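Local coordinates for Lmo0135 protein (Listeria monocytogenes EGD-e, PDB 5ISU) that probably binds peptides as the extracellular substrate-binding component of an ABC transporter, at residues K329-S334 with I367-D372. Numbering follows the deposited sequence.
Sequences KLVKES and IGVTLD
Val331 meets Ile367 and Val369 where helix 324-334 packs on the helix-to-strand turn of a beta-alpha-beta crossover. In that unit, strand 341-347 leads through helix 351-365 to strand 370-376, which pairs with it in parallel. The turn back into the second strand supplies the surface that Val331 touches. The contact is small, about 104 Å² in all: one methyl on a carbonyl oxygen and one methyl on a methyl.

Val331 carries the helix side. Its CB points toward the turn, and the two methyls part from there. With chi1 at 57°, CG1 is flanked by both the backbone N and C, which aims it at the turn's backbone. There Ile367 O lies 3.7 Å from CG1 of Val331. This is a methyl-to-oxygen contact. CG2 extends anti to the backbone N and reaches CG2 of Val369. Between the two valines only these methyls meet; the side chains slip past one another rather than meeting head-on.

Ile367 contributes mainly its carbonyl. Its side-chain atoms stay farther off, with CB 4.9 Å and CD1 5.0 Å from Val331 CG1. Its CD1 turns to the Val369 side and lies 4.1 Å from Val369 CG2.

The turn is fixed by a Schellman motif at the end of helix 351-365. Gly368, with phi 78°, is the C-prime residue; its N bonds to Lys365 O, while Val369 N bonds to Tyr364 O. Gly368 O accepts a hydrogen bond from Thr338 OG1. On helix 324-334, Leu330 packs on helix 273-281. Val369 also packs on Leu342 and Tyr364, and its CG2 sits 3.9 Å from CG2 of Val331.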
ATOM      1  N   LYS A 329      -6.134   3.057 -36.915  1.00 76.00           N
ATOM      2  CA  LYS A 329      -6.455   4.438 -37.299  1.00 80.40           C
ATOM      3  C   LYS A 329      -5.622   5.466 -36.530  1.00 79.16           C
ATOM      4  O   LYS A 329      -5.085   6.399 -37.118  1.00 81.66           O
ATOM      5  CB  LYS A 329      -7.957   4.735 -37.075  1.00 83.25           C
ATOM      6  CG  LYS A 329      -8.844   4.701 -38.315  1.00 86.54           C
ATOM      7  CD  LYS A 329      -8.808   6.066 -39.006  1.00 92.05           C
ATOM      8  CE  LYS A 329      -9.675   6.136 -40.256  1.00 95.92           C
ATOM      9  NZ  LYS A 329      -9.137   5.312 -41.373  1.00 98.43           N
ATOM     10  N   LEU A 330      -5.521   5.282 -35.220  1.00 74.49           N
ATOM     11  CA  LEU A 330      -4.788   6.217 -34.363  1.00 73.99           C
ATOM     12  C   LEU A 330      -3.266   6.190 -34.551  1.00 75.45           C
ATOM     13  O   LEU A 330      -2.615   7.248 -34.544  1.00 74.94           O
ATOM     14  CB  LEU A 330      -5.169   5.992 -32.899  1.00 69.75           C
ATOM     15  CG  LEU A 330      -6.591   6.477 -32.602  1.00 68.68           C
ATOM     16  CD1 LEU A 330      -7.174   5.783 -31.386  1.00 67.46           C
ATOM     17  CD2 LEU A 330      -6.626   7.995 -32.447  1.00 68.23           C
ATOM     18  N   VAL A 331      -2.699   5.000 -34.711  1.00 75.80           N
ATOM     19  CA  VAL A 331      -1.259   4.909 -34.933  1.00 82.04           C
ATOM     20  C   VAL A 331      -0.900   5.609 -36.270  1.00 86.02           C
ATOM     21  O   VAL A 331       0.165   6.209 -36.383  1.00 87.73           O
ATOM     22  CB  VAL A 331      -0.727   3.452 -34.830  1.00 85.22           C
ATOM     23  CG1 VAL A 331      -1.436   2.524 -35.802  1.00 89.99           C
ATOM     24  CG2 VAL A 331       0.781   3.411 -35.057  1.00 90.17           C
ATOM     25  N   LYS A 332      -1.814   5.551 -37.247  1.00 87.05           N
ATOM     26  CA  LYS A 332      -1.653   6.239 -38.542  1.00 91.80           C
ATOM     27  C   LYS A 332      -1.634   7.756 -38.297  1.00 92.49           C
ATOM     28  O   LYS A 332      -0.645   8.424 -38.600  1.00 90.23           O
ATOM     29  CB  LYS A 332      -2.813   5.855 -39.484  1.00 94.02           C
ATOM     30  CG  LYS A 332      -2.881   6.542 -40.848  1.00 98.76           C
ATOM     31  CD  LYS A 332      -1.842   6.044 -41.838  1.00101.25           C
ATOM     32  CE  LYS A 332      -2.083   6.648 -43.218  1.00105.28           C
ATOM     33  NZ  LYS A 332      -1.166   6.118 -44.265  1.00107.91           N
ATOM     34  N   GLU A 333      -2.723   8.272 -37.715  1.00 92.08           N
ATOM     35  CA  GLU A 333      -2.866   9.702 -37.382  1.00 93.58           C
ATOM     36  C   GLU A 333      -1.735  10.213 -36.496  1.00 90.93           C
ATOM     37  O   GLU A 333      -1.433  11.405 -36.496  1.00 92.28           O
ATOM     38  CB  GLU A 333      -4.175   9.969 -36.631  1.00 96.72           C
ATOM     39  CG  GLU A 333      -5.463   9.731 -37.408  1.00102.54           C
ATOM     40  CD  GLU A 333      -6.712   9.908 -36.541  1.00104.66           C
ATOM     41  OE1 GLU A 333      -6.602  10.416 -35.394  1.00103.48           O
ATOM     42  OE2 GLU A 333      -7.811   9.541 -37.013  1.00107.17           O
ATOM     43  N   SER A 334      -1.149   9.311 -35.713  1.00 84.80           N
ATOM     44  CA  SER A 334      -0.046   9.654 -34.824  1.00 82.46           C
ATOM     45  C   SER A 334       1.148  10.280 -35.547  1.00 84.66           C
ATOM     46  O   SER A 334       1.680  11.311 -35.116  1.00 78.43           O
ATOM     47  CB  SER A 334       0.429   8.397 -34.097  1.00 80.89           C
ATOM     48  OG  SER A 334       1.546   8.665 -33.280  1.00 82.74           O
ATOM     49  N   ILE A 367      -1.106  -4.250 -34.485  1.00 81.48           N
ATOM     50  CA  ILE A 367      -1.461  -2.885 -34.940  1.00 81.01           C
ATOM     51  C   ILE A 367      -0.280  -2.200 -35.656  1.00 81.33           C
ATOM     52  O   ILE A 367      -0.259  -0.980 -35.790  1.00 79.92           O
ATOM     53  CB  ILE A 367      -2.033  -1.964 -33.812  1.00 77.55           C
ATOM     54  CG1 ILE A 367      -0.989  -1.637 -32.732  1.00 75.68           C
ATOM     55  CG2 ILE A 367      -3.267  -2.598 -33.197  1.00 74.76           C
ATOM     56  CD1 ILE A 367      -1.382  -0.474 -31.835  1.00 72.57           C
ATOM     57  N   GLY A 368       0.690  -2.995 -36.109  1.00 83.45           N
ATOM     58  CA  GLY A 368       1.853  -2.486 -36.838  1.00 84.29           C
ATOM     59  C   GLY A 368       2.948  -1.837 -36.008  1.00 83.80           C
ATOM     60  O   GLY A 368       3.803  -1.137 -36.567  1.00 87.60           O
ATOM     61  N   VAL A 369       2.945  -2.069 -34.691  1.00 79.68           N
ATOM     62  CA  VAL A 369       3.958  -1.487 -33.783  1.00 78.33           C
ATOM     63  C   VAL A 369       4.866  -2.590 -33.235  1.00 77.56           C
ATOM     64  O   VAL A 369       4.373  -3.586 -32.724  1.00 74.14           O
ATOM     65  CB  VAL A 369       3.294  -0.731 -32.598  1.00 74.02           C
ATOM     66  CG1 VAL A 369       4.343  -0.211 -31.612  1.00 71.78           C
ATOM     67  CG2 VAL A 369       2.416   0.405 -33.107  1.00 73.57           C
ATOM     68  N   THR A 370       6.186  -2.401 -33.335  1.00 80.10           N
ATOM     69  CA  THR A 370       7.162  -3.388 -32.849  1.00 82.30           C
ATOM     70  C   THR A 370       7.591  -3.047 -31.423  1.00 80.96           C
ATOM     71  O   THR A 370       8.072  -1.939 -31.163  1.00 82.50           O
ATOM     72  CB  THR A 370       8.416  -3.441 -33.750  1.00 86.47           C
ATOM     73  OG1 THR A 370       8.022  -3.650 -35.109  1.00 88.94           O
ATOM     74  CG2 THR A 370       9.362  -4.567 -33.317  1.00 87.16           C
ATOM     75  N   LEU A 371       7.422  -4.003 -30.508  1.00 79.35           N
ATOM     76  CA  LEU A 371       7.783  -3.818 -29.105  1.00 77.68           C
ATOM     77  C   LEU A 371       8.878  -4.804 -28.723  1.00 78.84           C
ATOM     78  O   LEU A 371       8.749  -5.997 -28.980  1.00 78.90           O
ATOM     79  CB  LEU A 371       6.561  -4.052 -28.210  1.00 74.03           C
ATOM     80  CG  LEU A 371       6.719  -3.764 -26.710  1.00 71.04           C
ATOM     81  CD1 LEU A 371       6.827  -2.271 -26.482  1.00 70.99           C
ATOM     82  CD2 LEU A 371       5.556  -4.330 -25.899  1.00 69.77           C
ATOM     83  N   ASP A 372       9.945  -4.297 -28.107  1.00 80.93           N
ATOM     84  CA  ASP A 372      11.076  -5.111 -27.657  1.00 82.73           C
ATOM     85  C   ASP A 372      10.993  -5.282 -26.155  1.00 78.64           C
ATOM     86  O   ASP A 372      10.913  -4.291 -25.434  1.00 74.47           O
ATOM     87  CB  ASP A 372      12.406  -4.409 -27.960  1.00 88.71           C
ATOM     88  CG  ASP A 372      12.714  -4.315 -29.447  1.00 94.17           C
ATOM     89  OD1 ASP A 372      12.437  -5.280 -30.200  1.00 97.58           O
ATOM     90  OD2 ASP A 372      13.293  -3.284 -29.847  1.00 95.70           O
TER